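Local coordinates for protein galactose mutarotase related enzyme (Lactobacillus casei, PDB 3Q1N) that probably binds a carbohydrate and may act as an isomerase of the aldose 1-epimerase (galactose mutarotase) type, at residues A[31-35]-A[144-148]; A[57-63]-A[265-271]; A[91-97]-A[109-115]; A[137-141]-A[256-260]. All coordinates share one frame; numbering follows the deposited sequence. Where two conformers were deposited one is given.

Contact 1 of 4, residues A[31-35]-A[144-148]. With EDO (1,2-ethanediol), chain I.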
# COMPACT_ATOMS: atom_id res chain seq x y z
N TYR A 31 -20.52 9.85 -1.06
CA TYR A 31 -19.17 10.23 -0.60
C TYR A 31 -18.08 9.34 -1.20
O TYR A 31 -18.17 8.11 -1.11
CB TYR A 31 -19.08 10.21 0.91
CG TYR A 31 -17.69 10.50 1.43
CD1 TYR A 31 -17.24 11.79 1.52
CD2 TYR A 31 -16.86 9.48 1.85
CE1 TYR A 31 -15.96 12.08 1.97
CE2 TYR A 31 -15.61 9.76 2.34
CZ TYR A 31 -15.15 11.06 2.38
OH TYR A 31 -13.89 11.36 2.84
N GLU A 32 -17.04 9.96 -1.75
CA GLU A 32 -15.88 9.27 -2.30
C GLU A 32 -14.74 9.16 -1.27
O GLU A 32 -14.18 10.18 -0.85
CB GLU A 32 -15.40 10.00 -3.54
CG GLU A 32 -14.14 9.46 -4.21
CD GLU A 32 -14.27 8.02 -4.68
OE1 GLU A 32 -15.05 7.81 -5.62
OE2 GLU A 32 -13.66 7.11 -4.09
N TYR A 33 -14.41 7.92 -0.90
CA TYR A 33 -13.36 7.67 0.08
C TYR A 33 -11.97 7.80 -0.50
O TYR A 33 -11.04 8.17 0.21
CB TYR A 33 -13.47 6.26 0.66
CG TYR A 33 -14.66 6.03 1.56
CD1 TYR A 33 -14.61 6.32 2.91
CD2 TYR A 33 -15.80 5.48 1.07
CE1 TYR A 33 -15.69 6.07 3.75
CE2 TYR A 33 -16.90 5.25 1.88
CZ TYR A 33 -16.84 5.52 3.21
OH TYR A 33 -17.96 5.26 3.98
N VAL A 34 -11.83 7.45 -1.77
CA VAL A 34 -10.53 7.33 -2.46
C VAL A 34 -10.19 8.54 -3.34
O VAL A 34 -11.04 9.07 -4.05
CB VAL A 34 -10.45 6.02 -3.27
CG1 VAL A 34 -9.15 5.93 -4.10
CG2 VAL A 34 -10.53 4.79 -2.31
N TRP A 35 -8.95 9.00 -3.22
CA TRP A 35 -8.43 10.12 -4.01
C TRP A 35 -8.75 9.94 -5.50
O TRP A 35 -8.60 8.85 -6.06
CB TRP A 35 -6.91 10.24 -3.80
CG TRP A 35 -6.25 11.30 -4.60
CD1 TRP A 35 -5.24 11.13 -5.53
CD2 TRP A 35 -6.53 12.70 -4.57
NE1 TRP A 35 -4.88 12.34 -6.05
CE2 TRP A 35 -5.67 13.32 -5.50
CE3 TRP A 35 -7.43 13.48 -3.86
CZ2 TRP A 35 -5.67 14.70 -5.70
CZ3 TRP A 35 -7.43 14.86 -4.07
CH2 TRP A 35 -6.56 15.45 -4.98
N PRO A 144 -3.25 3.02 -1.02
CA PRO A 144 -4.45 3.84 -1.23
C PRO A 144 -4.30 5.23 -0.63
O PRO A 144 -3.83 5.36 0.49
CB PRO A 144 -5.52 3.07 -0.46
CG PRO A 144 -4.79 2.31 0.57
CD PRO A 144 -3.54 1.88 -0.14
N ALA A 145 -4.75 6.23 -1.36
CA ALA A 145 -4.82 7.60 -0.86
C ALA A 145 -6.30 7.88 -0.56
O ALA A 145 -7.17 7.64 -1.38
CB ALA A 145 -4.34 8.56 -1.90
N PHE A 146 -6.55 8.36 0.64
CA PHE A 146 -7.88 8.64 1.15
C PHE A 146 -8.14 10.12 1.24
O PHE A 146 -7.31 10.89 1.76
CB PHE A 146 -8.05 8.05 2.53
CG PHE A 146 -7.98 6.54 2.53
CD1 PHE A 146 -9.02 5.80 1.99
CD2 PHE A 146 -6.85 5.89 2.99
CE1 PHE A 146 -8.98 4.41 1.96
CE2 PHE A 146 -6.79 4.49 2.94
CZ PHE A 146 -7.84 3.76 2.43
N ASN A 147 -9.29 10.53 0.76
CA ASN A 147 -9.70 11.95 0.88
C ASN A 147 -9.81 12.34 2.36
O ASN A 147 -10.29 11.54 3.19
CB ASN A 147 -11.01 12.18 0.18
CG ASN A 147 -10.90 11.97 -1.31
OD1 ASN A 147 -10.06 12.61 -1.95
ND2 ASN A 147 -11.69 11.05 -1.86
N VAL A 148 -9.34 13.57 2.67
CA VAL A 148 -9.46 14.18 4.01
C VAL A 148 -9.85 15.64 3.92
O VAL A 148 -9.57 16.30 2.92
CB VAL A 148 -8.15 14.04 4.86
CG1 VAL A 148 -7.81 12.55 5.07
CG2 VAL A 148 -6.98 14.78 4.20
C1 EDO I . -11.58 8.64 4.33
O1 EDO I . -12.91 9.16 4.29
C2 EDO I . -10.92 8.99 5.65
O2 EDO I . -10.83 10.41 5.81
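First torsions set Asn147 and Trp35 against each other: chi1 of -65° in Asn147 puts CG opposite its own carbonyl carbon and lifts the amide onto the 31-35 backbone, while chi1 of 177° in Trp35 brings the edge of the indole, at CE3, to the amide oxygen, the two planes 60° apart. The contact is a single beta bridge, Val34 with Phe146, within the beta-sandwich fold of galactose mutarotases; it ties the loop leaving edge strand 31-32 to strand 136-147 of another sheet. Two backbone bonds define it: Asn147 N donates to Tyr33 O at 3.0 Å, and Trp35 N to Ala145 O at 2.9 Å. The Asn147 amide reinforces the bridge from beside it. Its ND2 reaches Glu32 O at 2.8 Å, approaching from above that carbonyl plane, and adds a weak bond to Val34 O at 3.0 Å, so one nitrogen grips two carbonyls of segment 31-35. Its OD1 lies 3.4 Å from Trp35 CE3, near the indole plane. Trp35 NE1 is held in turn by Trp42 O. Glu32 OE2 accepts from both Val34 N and Leu24 N, and OE1 is paired with Ser23 OG. A 1,2-ethanediol, probably from the crystallisation liquor, links the two segments: its O1 is hydrogen-bonded to Tyr31 OH at 2.8 Å, and its O2 donates to Asn147 O at 2.9 Å.

Contact 2 of 4, residues A[57-63]-A[265-271]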
# COMPACT_ATOMS: atom_id res chain seq x y z
N ASN A 57 17.97 0.91 -4.74
CA ASN A 57 19.27 1.60 -4.75
C ASN A 57 19.79 1.62 -6.20
O ASN A 57 19.96 0.56 -6.82
CB ASN A 57 20.26 0.89 -3.85
CG ASN A 57 19.97 1.08 -2.37
OD1 ASN A 57 19.50 2.14 -1.95
ND2 ASN A 57 20.28 0.06 -1.55
N GLN A 58 20.01 2.84 -6.73
CA GLN A 58 20.50 3.03 -8.10
C GLN A 58 19.65 2.27 -9.12
O GLN A 58 20.20 1.75 -10.11
CB GLN A 58 21.97 2.62 -8.22
CG GLN A 58 22.87 3.45 -7.28
CD GLN A 58 23.08 2.78 -5.94
OE1 GLN A 58 23.56 1.64 -5.92
NE2 GLN A 58 22.73 3.46 -4.82
N ASP A 59 18.37 2.22 -8.82
CA ASP A 59 17.32 1.54 -9.63
C ASP A 59 17.72 0.14 -10.06
O ASP A 59 17.46 -0.30 -11.19
CB ASP A 59 16.93 2.44 -10.80
CG ASP A 59 16.26 3.76 -10.34
OD1 ASP A 59 15.39 3.79 -9.44
OD2 ASP A 59 16.56 4.79 -10.93
N GLN A 60 18.35 -0.57 -9.15
CA GLN A 60 18.78 -1.95 -9.42
C GLN A 60 18.87 -2.72 -8.11
O GLN A 60 18.65 -2.16 -7.01
CB GLN A 60 20.14 -1.97 -10.16
CG GLN A 60 21.29 -1.43 -9.33
CD GLN A 60 22.56 -1.16 -10.16
OE1 GLN A 60 23.50 -1.95 -10.13
NE2 GLN A 60 22.60 -0.04 -10.84
N TYR A 61 19.10 -4.02 -8.23
CA TYR A 61 19.25 -4.90 -7.10
C TYR A 61 20.00 -6.15 -7.49
O TYR A 61 20.35 -6.33 -8.65
CB TYR A 61 17.88 -5.27 -6.55
CG TYR A 61 17.08 -6.22 -7.42
CD1 TYR A 61 16.48 -5.79 -8.58
CD2 TYR A 61 16.92 -7.56 -7.09
CE1 TYR A 61 15.72 -6.64 -9.40
CE2 TYR A 61 16.16 -8.43 -7.90
CZ TYR A 61 15.58 -7.97 -9.05
OH TYR A 61 14.85 -8.80 -9.89
N ARG A 62 20.25 -7.00 -6.52
CA ARG A 62 20.94 -8.26 -6.77
C ARG A 62 20.08 -9.48 -6.46
O ARG A 62 19.22 -9.46 -5.55
CB ARG A 62 22.21 -8.36 -5.93
CG ARG A 62 23.35 -7.51 -6.45
CD ARG A 62 24.38 -7.30 -5.38
NE ARG A 62 25.15 -8.52 -5.11
CZ ARG A 62 25.57 -8.93 -3.90
NH1 ARG A 62 25.27 -8.26 -2.79
NH2 ARG A 62 26.30 -10.05 -3.80
N LEU A 63 20.36 -10.55 -7.21
CA LEU A 63 19.94 -11.91 -6.84
C LEU A 63 21.22 -12.70 -6.72
O LEU A 63 21.80 -13.12 -7.73
CB LEU A 63 18.96 -12.53 -7.84
CG LEU A 63 17.65 -11.80 -7.96
CD1 LEU A 63 16.87 -12.19 -9.24
CD2 LEU A 63 16.80 -12.01 -6.66
N GLY A 265 22.38 2.79 0.11
CA GLY A 265 23.72 2.25 -0.03
C GLY A 265 23.86 1.48 -1.32
O GLY A 265 23.22 1.82 -2.33
N GLU A 266 24.59 0.37 -1.28
CA GLU A 266 24.82 -0.43 -2.47
C GLU A 266 23.59 -1.27 -2.84
O GLU A 266 22.70 -1.48 -2.00
CB GLU A 266 26.06 -1.32 -2.27
CG GLU A 266 25.85 -2.38 -1.20
CD GLU A 266 27.08 -3.21 -0.97
OE1 GLU A 266 28.16 -2.64 -0.64
OE2 GLU A 266 26.95 -4.44 -1.12
N PRO A 267 23.50 -1.73 -4.08
CA PRO A 267 22.39 -2.60 -4.47
C PRO A 267 22.28 -3.84 -3.55
O PRO A 267 23.30 -4.46 -3.14
CB PRO A 267 22.74 -2.97 -5.91
CG PRO A 267 23.45 -1.73 -6.38
CD PRO A 267 24.38 -1.45 -5.25
N THR A 268 21.04 -4.16 -3.19
CA THR A 268 20.75 -5.13 -2.14
C THR A 268 20.41 -6.48 -2.73
O THR A 268 19.69 -6.55 -3.70
CB THR A 268 19.52 -4.68 -1.35
OG1 THR A 268 19.69 -3.31 -0.96
CG2 THR A 268 19.37 -5.59 -0.14
N ASP A 269 20.96 -7.55 -2.17
CA ASP A 269 20.50 -8.90 -2.52
C ASP A 269 19.10 -9.10 -2.02
O ASP A 269 18.80 -9.02 -0.81
CB ASP A 269 21.44 -9.90 -1.87
CG ASP A 269 21.11 -11.35 -2.18
OD1 ASP A 269 20.24 -11.64 -3.01
OD2 ASP A 269 21.76 -12.23 -1.54
N TRP A 270 18.18 -9.33 -2.95
CA TRP A 270 16.79 -9.50 -2.51
C TRP A 270 16.54 -10.73 -1.66
O TRP A 270 15.50 -10.81 -0.97
CB TRP A 270 15.85 -9.49 -3.69
CG TRP A 270 15.42 -8.12 -4.13
CD1 TRP A 270 16.08 -6.95 -3.89
CD2 TRP A 270 14.25 -7.77 -4.87
NE1 TRP A 270 15.42 -5.91 -4.45
CE2 TRP A 270 14.29 -6.38 -5.07
CE3 TRP A 270 13.19 -8.50 -5.39
CZ2 TRP A 270 13.29 -5.71 -5.78
CZ3 TRP A 270 12.22 -7.84 -6.08
CH2 TRP A 270 12.26 -6.47 -6.26
N TYR A 271 17.47 -11.66 -1.66
CA TYR A 271 17.38 -12.81 -0.75
C TYR A 271 17.69 -12.46 0.71
O TYR A 271 17.46 -13.30 1.60
CB TYR A 271 18.33 -13.93 -1.20
CG TYR A 271 17.85 -14.58 -2.50
CD1 TYR A 271 16.62 -15.25 -2.57
CD2 TYR A 271 18.64 -14.58 -3.66
CE1 TYR A 271 16.17 -15.83 -3.77
CE2 TYR A 271 18.19 -15.15 -4.87
CZ TYR A 271 16.96 -15.81 -4.90
OH TYR A 271 16.56 -16.38 -6.07
O HOH W 1 18.95 -2.50 -4.31
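Tyr61 and Trp270 stack face to face, the phenol ring over the five-membered ring of the indole with centroids 4.0 Å apart and planes at 27°. Trp270 CE2 lies over one face of Tyr61, displaced toward its rim, and Thr268 O comes to the phenol edge; a chi1 of 72° in Tyr61, with CG lodged between N and the carbonyl carbon, turns the ring to this position. The backbones make a parallel bridge, Arg62 with Asp269, by which the loop after strand 251-258 joins the two-stranded hairpin 60-63/66-69 of this mutarotase-like fold. The evidence is the alternation at Arg62: its N donates to Thr268 O at 2.9 Å, and its O accepts from Trp270 N at 2.8 Å. The flat guanidinium of Arg62 has Asp269 CB over one face and Pro267 O at its edge. One step before the bridge a water replaces the direct bond, donating a hydrogen bond to Gln60 O and accepting from Thr268 N. Toward the exposed end, Gln58 NE2 donates to Gly265 O at 3.0 Å within its own amide plane, and Gln58 OE1 rests 3.3 Å from Pro267 CD. At the other end Leu63 CD2 touches Tyr271 CE2 at 3.9 Å. There Asp269 closes an Asx turn: its OD1, which also takes Gly64 N, accepts from Tyr271 N at 3.1 Å, with the donor 70° out of the carboxylate plane.

Contact 3 of 4, residues A[91-97]-A[109-115]. With EDO (1,2-ethanediol), chain T.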
# COMPACT_ATOMS: atom_id res chain seq x y z
N VAL A 91 -14.88 -9.59 -7.42
CA VAL A 91 -14.18 -9.84 -8.66
C VAL A 91 -12.75 -10.21 -8.38
O VAL A 91 -12.18 -9.75 -7.38
CB VAL A 91 -14.24 -8.63 -9.61
CG1 VAL A 91 -13.58 -7.40 -8.97
CG2 VAL A 91 -13.55 -8.95 -10.98
N THR A 92 -12.15 -11.02 -9.27
CA THR A 92 -10.77 -11.48 -9.10
C THR A 92 -9.95 -11.03 -10.31
O THR A 92 -10.42 -11.11 -11.47
CB THR A 92 -10.67 -13.03 -8.90
OG1 THR A 92 -11.33 -13.40 -7.69
CG2 THR A 92 -9.23 -13.51 -8.81
N PHE A 93 -8.77 -10.49 -10.01
CA PHE A 93 -7.81 -10.04 -11.00
C PHE A 93 -6.53 -10.85 -10.90
O PHE A 93 -6.01 -11.06 -9.82
CB PHE A 93 -7.44 -8.57 -10.74
CG PHE A 93 -8.54 -7.60 -11.03
CD1 PHE A 93 -8.72 -7.09 -12.31
CD2 PHE A 93 -9.37 -7.13 -10.02
CE1 PHE A 93 -9.71 -6.15 -12.61
CE2 PHE A 93 -10.40 -6.20 -10.29
CZ PHE A 93 -10.58 -5.69 -11.59
N THR A 94 -5.97 -11.26 -12.03
CA THR A 94 -4.80 -12.11 -12.03
C THR A 94 -3.79 -11.64 -13.05
O THR A 94 -4.11 -11.38 -14.20
CB THR A 94 -5.16 -13.58 -12.36
OG1 THR A 94 -6.17 -14.06 -11.45
CG2 THR A 94 -3.92 -14.51 -12.19
N GLN A 95 -2.55 -11.46 -12.58
CA GLN A 95 -1.40 -11.12 -13.45
C GLN A 95 -0.33 -12.21 -13.37
O GLN A 95 -0.06 -12.79 -12.32
CB GLN A 95 -0.82 -9.79 -13.00
CG GLN A 95 0.28 -9.27 -13.91
CD GLN A 95 0.87 -7.99 -13.39
OE1 GLN A 95 1.86 -8.05 -12.63
NE2 GLN A 95 0.30 -6.84 -13.76
N HIS A 96 0.33 -12.45 -14.50
CA HIS A 96 1.50 -13.30 -14.59
C HIS A 96 2.64 -12.47 -15.19
O HIS A 96 2.43 -11.34 -15.69
CB HIS A 96 1.20 -14.47 -15.55
CG HIS A 96 0.10 -15.38 -15.10
ND1 HIS A 96 0.32 -16.47 -14.27
CD2 HIS A 96 -1.23 -15.39 -15.37
CE1 HIS A 96 -0.83 -17.10 -14.06
NE2 HIS A 96 -1.79 -16.44 -14.67
N GLN A 97 3.85 -13.02 -15.14
CA GLN A 97 5.00 -12.44 -15.77
C GLN A 97 4.79 -12.24 -17.27
O GLN A 97 3.96 -12.89 -17.90
CB GLN A 97 6.25 -13.30 -15.52
CG GLN A 97 6.37 -14.58 -16.37
CD GLN A 97 5.30 -15.62 -16.13
OE1 GLN A 97 4.78 -15.75 -15.04
NE2 GLN A 97 5.05 -16.45 -17.15
N TYR A 109 5.57 -15.92 -12.13
CA TYR A 109 4.75 -15.67 -10.96
C TYR A 109 3.30 -15.57 -11.29
O TYR A 109 2.92 -15.28 -12.45
CB TYR A 109 5.22 -14.40 -10.21
CG TYR A 109 4.92 -13.08 -10.94
CD1 TYR A 109 3.65 -12.47 -10.86
CD2 TYR A 109 5.89 -12.48 -11.77
CE1 TYR A 109 3.40 -11.30 -11.53
CE2 TYR A 109 5.63 -11.31 -12.45
CZ TYR A 109 4.39 -10.71 -12.34
OH TYR A 109 4.11 -9.53 -13.03
N THR A 110 2.48 -15.72 -10.26
CA THR A 110 1.08 -15.32 -10.33
C THR A 110 0.80 -14.36 -9.18
O THR A 110 1.22 -14.61 -8.06
CB THR A 110 0.11 -16.49 -10.25
OG1 THR A 110 0.39 -17.44 -11.28
CG2 THR A 110 -1.35 -16.01 -10.41
N LEU A 111 0.15 -13.24 -9.49
CA LEU A 111 -0.32 -12.33 -8.49
C LEU A 111 -1.81 -12.22 -8.66
O LEU A 111 -2.28 -11.71 -9.67
CB LEU A 111 0.37 -10.95 -8.62
CG LEU A 111 -0.13 -9.84 -7.72
CD1 LEU A 111 0.00 -10.26 -6.23
CD2 LEU A 111 0.65 -8.53 -8.03
N ALA A 112 -2.55 -12.69 -7.66
CA ALA A 112 -4.00 -12.71 -7.75
C ALA A 112 -4.55 -11.85 -6.64
O ALA A 112 -4.07 -11.87 -5.51
CB ALA A 112 -4.57 -14.13 -7.71
N VAL A 113 -5.56 -11.05 -6.99
CA VAL A 113 -6.20 -10.13 -6.05
C VAL A 113 -7.72 -10.27 -6.18
O VAL A 113 -8.25 -10.12 -7.29
CB VAL A 113 -5.76 -8.67 -6.38
CG1 VAL A 113 -6.21 -7.68 -5.31
CG2 VAL A 113 -4.23 -8.61 -6.63
N THR A 114 -8.43 -10.53 -5.08
CA THR A 114 -9.87 -10.64 -5.08
C THR A 114 -10.43 -9.51 -4.23
O THR A 114 -9.97 -9.32 -3.11
CB THR A 114 -10.34 -12.02 -4.58
OG1 THR A 114 -9.92 -13.02 -5.52
CG2 THR A 114 -11.90 -12.07 -4.44
N TYR A 115 -11.36 -8.75 -4.83
CA TYR A 115 -12.03 -7.64 -4.15
C TYR A 115 -13.44 -8.07 -3.84
O TYR A 115 -14.10 -8.63 -4.71
CB TYR A 115 -12.07 -6.40 -5.01
CG TYR A 115 -10.72 -5.80 -5.33
CD1 TYR A 115 -10.12 -4.92 -4.45
CD2 TYR A 115 -10.07 -6.12 -6.51
CE1 TYR A 115 -8.90 -4.33 -4.75
CE2 TYR A 115 -8.82 -5.55 -6.80
CZ TYR A 115 -8.26 -4.67 -5.90
OH TYR A 115 -7.02 -4.10 -6.13
C1 EDO T . -7.18 -13.69 -5.42
O1 EDO T . -7.95 -14.85 -5.52
C2 EDO T . -6.11 -13.86 -4.34
O2 EDO T . -6.56 -14.27 -3.08
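Phe93 and Tyr115 mark the close-packed side of this antiparallel ladder, whose strands run at 166° with axes 4.6 Å apart at closest. Backbone pairing is regular: Val91 with Tyr115, Phe93 with Val113 and Gln95 with Leu111 are hydrogen-bonded pairs, the bond from Phe93 N to Val113 O measuring 2.8 Å. On the buried face the two aromatic rings meet at their margins, Phe93 CD2 3.6 Å from Tyr115 CE2 and near the tyrosine plane, with the planes at 80° and neither ring lying over the other. Gln95, stretched out from a chi1 of -174°, brings its OE1 to Tyr109 OH, which donates to it at 2.7 Å; Gln95 NE2 is bound to Ala76 O, so the amide is fixed at both ends. The Tyr109 ring also carries the His96-Gln97 peptide on one face, Gln97 N standing 3.6 Å above its plane, while Tyr109 N donates to Gln97 OE1 at 3.0 Å. The other face, with Thr92, Thr94, His96, Thr110, Ala112 and Thr114, is partly open to solvent and less engaged. Its tight spot is a methyl pair, Thr94 CG2 to Thr110 CG2 at 3.5 Å, and His96 offers a weak bond from ND1 to Tyr109 O at 3.4 Å. Helix 99-104 lies in the connection between the strands. In the large antiparallel sheet, strands 82-84 and 121-130 flank the pair, and strand 2-6 packs on Val91, Phe93 and Tyr115.

Contact 4 of 4, residues A[137-141]-A[256-260]; sequences PFALG and PFDGL. With EDO (1,2-ethanediol), chain N.
Leu140 and Asp258 form an antiparallel hydrogen-bonded pair where the touching parts run 160° apart: Leu140 N donates to Asp258 O at 3.1 Å, and Asp258 N to Leu140 O at 2.8 Å. The pair joins strands 136-147 and 251-258, neighbours in an antiparallel sheet of the mutarotase-like fold. The two bonds differ in approach, since Leu140 N stands 49° above the plane of its acceptor carbonyl whereas Asp258 N lies nearly in line with the other. Next to this pair, Gly141 faces Phe257 in a non-hydrogen-bonded pair, and Gly141 CA comes to 3.3 Å from Pro256 O. At the opposite end strand 136-147 is interrupted at Ala139, whose CB lies against Gly259 CA, 3.8 Å away; Gly141 and Gly259 present only backbone here. Asp258 has the largest buried area of the contact, and its CB passes 3.2 Å from Leu140 O. A chi1 of -173° directs the carboxylate off the strand, where OD1 accepts from O1 of a 1,2-ethanediol, probably from the crystallisation liquor, at 2.9 Å. A water lies within bonding distance of Phe138 O, 3.0 Å, and Asp258 O, 2.9 Å, with more acceptors around it than it has protons. Phe257 points to the face on which Gly141 has no side chain and packs on Tyr238, Thr240 and Ile53; a nitrate and a second ethanediol lie near its side chain, consistent with a small-molecule pocket beside this sheet. The chemistry therefore rests on main-chain polarity: buried carbonyls are met by amides and water.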
# COMPACT_ATOMS: atom_id res chain seq x y z
N PRO A 137 12.16 -14.08 -4.24
CA PRO A 137 12.03 -13.10 -3.16
C PRO A 137 11.13 -11.96 -3.66
O PRO A 137 11.23 -11.55 -4.80
CB PRO A 137 13.45 -12.66 -2.92
CG PRO A 137 14.10 -12.77 -4.35
CD PRO A 137 13.32 -13.81 -5.12
N PHE A 138 10.26 -11.45 -2.78
CA PHE A 138 9.38 -10.35 -3.19
C PHE A 138 8.92 -9.54 -2.01
O PHE A 138 9.02 -9.97 -0.85
CB PHE A 138 8.13 -10.89 -3.92
CG PHE A 138 7.14 -11.53 -2.99
CD1 PHE A 138 7.30 -12.85 -2.56
CD2 PHE A 138 6.12 -10.79 -2.46
CE1 PHE A 138 6.49 -13.38 -1.61
CE2 PHE A 138 5.26 -11.32 -1.50
CZ PHE A 138 5.43 -12.66 -1.08
N ALA A 139 8.45 -8.33 -2.33
CA ALA A 139 7.65 -7.51 -1.43
C ALA A 139 6.30 -7.23 -2.07
O ALA A 139 6.17 -7.21 -3.29
CB ALA A 139 8.37 -6.16 -1.08
N LEU A 140 5.28 -7.00 -1.24
CA LEU A 140 3.94 -6.67 -1.75
C LEU A 140 3.36 -5.58 -0.87
O LEU A 140 3.34 -5.71 0.36
CB LEU A 140 3.02 -7.90 -1.73
CG LEU A 140 1.60 -7.67 -2.32
CD1 LEU A 140 0.64 -7.04 -1.35
CD2 LEU A 140 1.67 -6.84 -3.56
N GLY A 141 2.88 -4.51 -1.49
CA GLY A 141 2.19 -3.45 -0.74
C GLY A 141 0.99 -2.92 -1.50
O GLY A 141 0.80 -3.21 -2.70
N PRO A 256 -0.75 -0.37 3.52
CA PRO A 256 -0.26 -1.62 4.08
C PRO A 256 0.96 -2.14 3.31
O PRO A 256 0.88 -2.26 2.09
CB PRO A 256 -1.48 -2.56 3.94
CG PRO A 256 -2.69 -1.65 3.88
CD PRO A 256 -2.17 -0.46 3.10
N PHE A 257 2.03 -2.46 4.04
CA PHE A 257 3.32 -2.92 3.45
C PHE A 257 3.69 -4.31 3.97
O PHE A 257 3.86 -4.52 5.20
CB PHE A 257 4.50 -2.00 3.84
CG PHE A 257 4.68 -0.71 3.01
CD1 PHE A 257 3.74 -0.23 2.12
CD2 PHE A 257 5.83 0.02 3.21
CE1 PHE A 257 3.97 0.96 1.43
CE2 PHE A 257 6.04 1.19 2.52
CZ PHE A 257 5.14 1.67 1.64
N ASP A 258 3.84 -5.26 3.04
CA ASP A 258 4.56 -6.53 3.31
C ASP A 258 5.93 -6.46 2.63
O ASP A 258 6.21 -7.18 1.70
CB ASP A 258 3.73 -7.72 2.83
CG ASP A 258 4.34 -9.06 3.23
OD1 ASP A 258 5.12 -9.11 4.22
OD2 ASP A 258 4.01 -10.08 2.56
N GLY A 259 6.77 -5.56 3.15
CA GLY A 259 8.07 -5.25 2.59
C GLY A 259 8.39 -3.81 2.92
O GLY A 259 7.65 -3.14 3.64
N LEU A 260 9.57 -3.38 2.50
CA LEU A 260 10.09 -2.05 2.84
C LEU A 260 10.92 -1.51 1.70
O LEU A 260 11.57 -2.27 0.96
CB LEU A 260 11.00 -2.16 4.05
CG LEU A 260 10.39 -2.52 5.42
CD1 LEU A 260 11.44 -2.83 6.43
CD2 LEU A 260 9.47 -1.39 5.84
C1 EDO N . 5.55 -11.11 7.10
O1 EDO N . 6.54 -10.69 6.14
C2 EDO N . 5.08 -12.51 6.75
O2 EDO N . 4.07 -12.44 5.75
O HOH W 2 7.30 -9.89 1.61

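Overall arrangement
Contacts 1 and 4 share strand 136-147, which pairs with strand 251-258 in one antiparallel sheet; their centres are 22 Å apart and they touch where Pro144 meets Pro256. Contact 2 sits against contact 4, centres 15 Å apart, because Pro137 packs on Leu63, Trp270 and Tyr271. Contact 3 belongs to the separate nine-stranded sheet and touches none of the others, its nearest atoms about 5 Å from contact 4. Along the chain, contacts 3 and 4 are nested within the loop closed by contact 2, contact 3 also lies within that of contact 1, and contact 1 crosses contacts 2 and 4. Contacts 1, 2 and 4 join segments over 100 residues apart into one mutarotase-like fold; contact 3 is a local pairing.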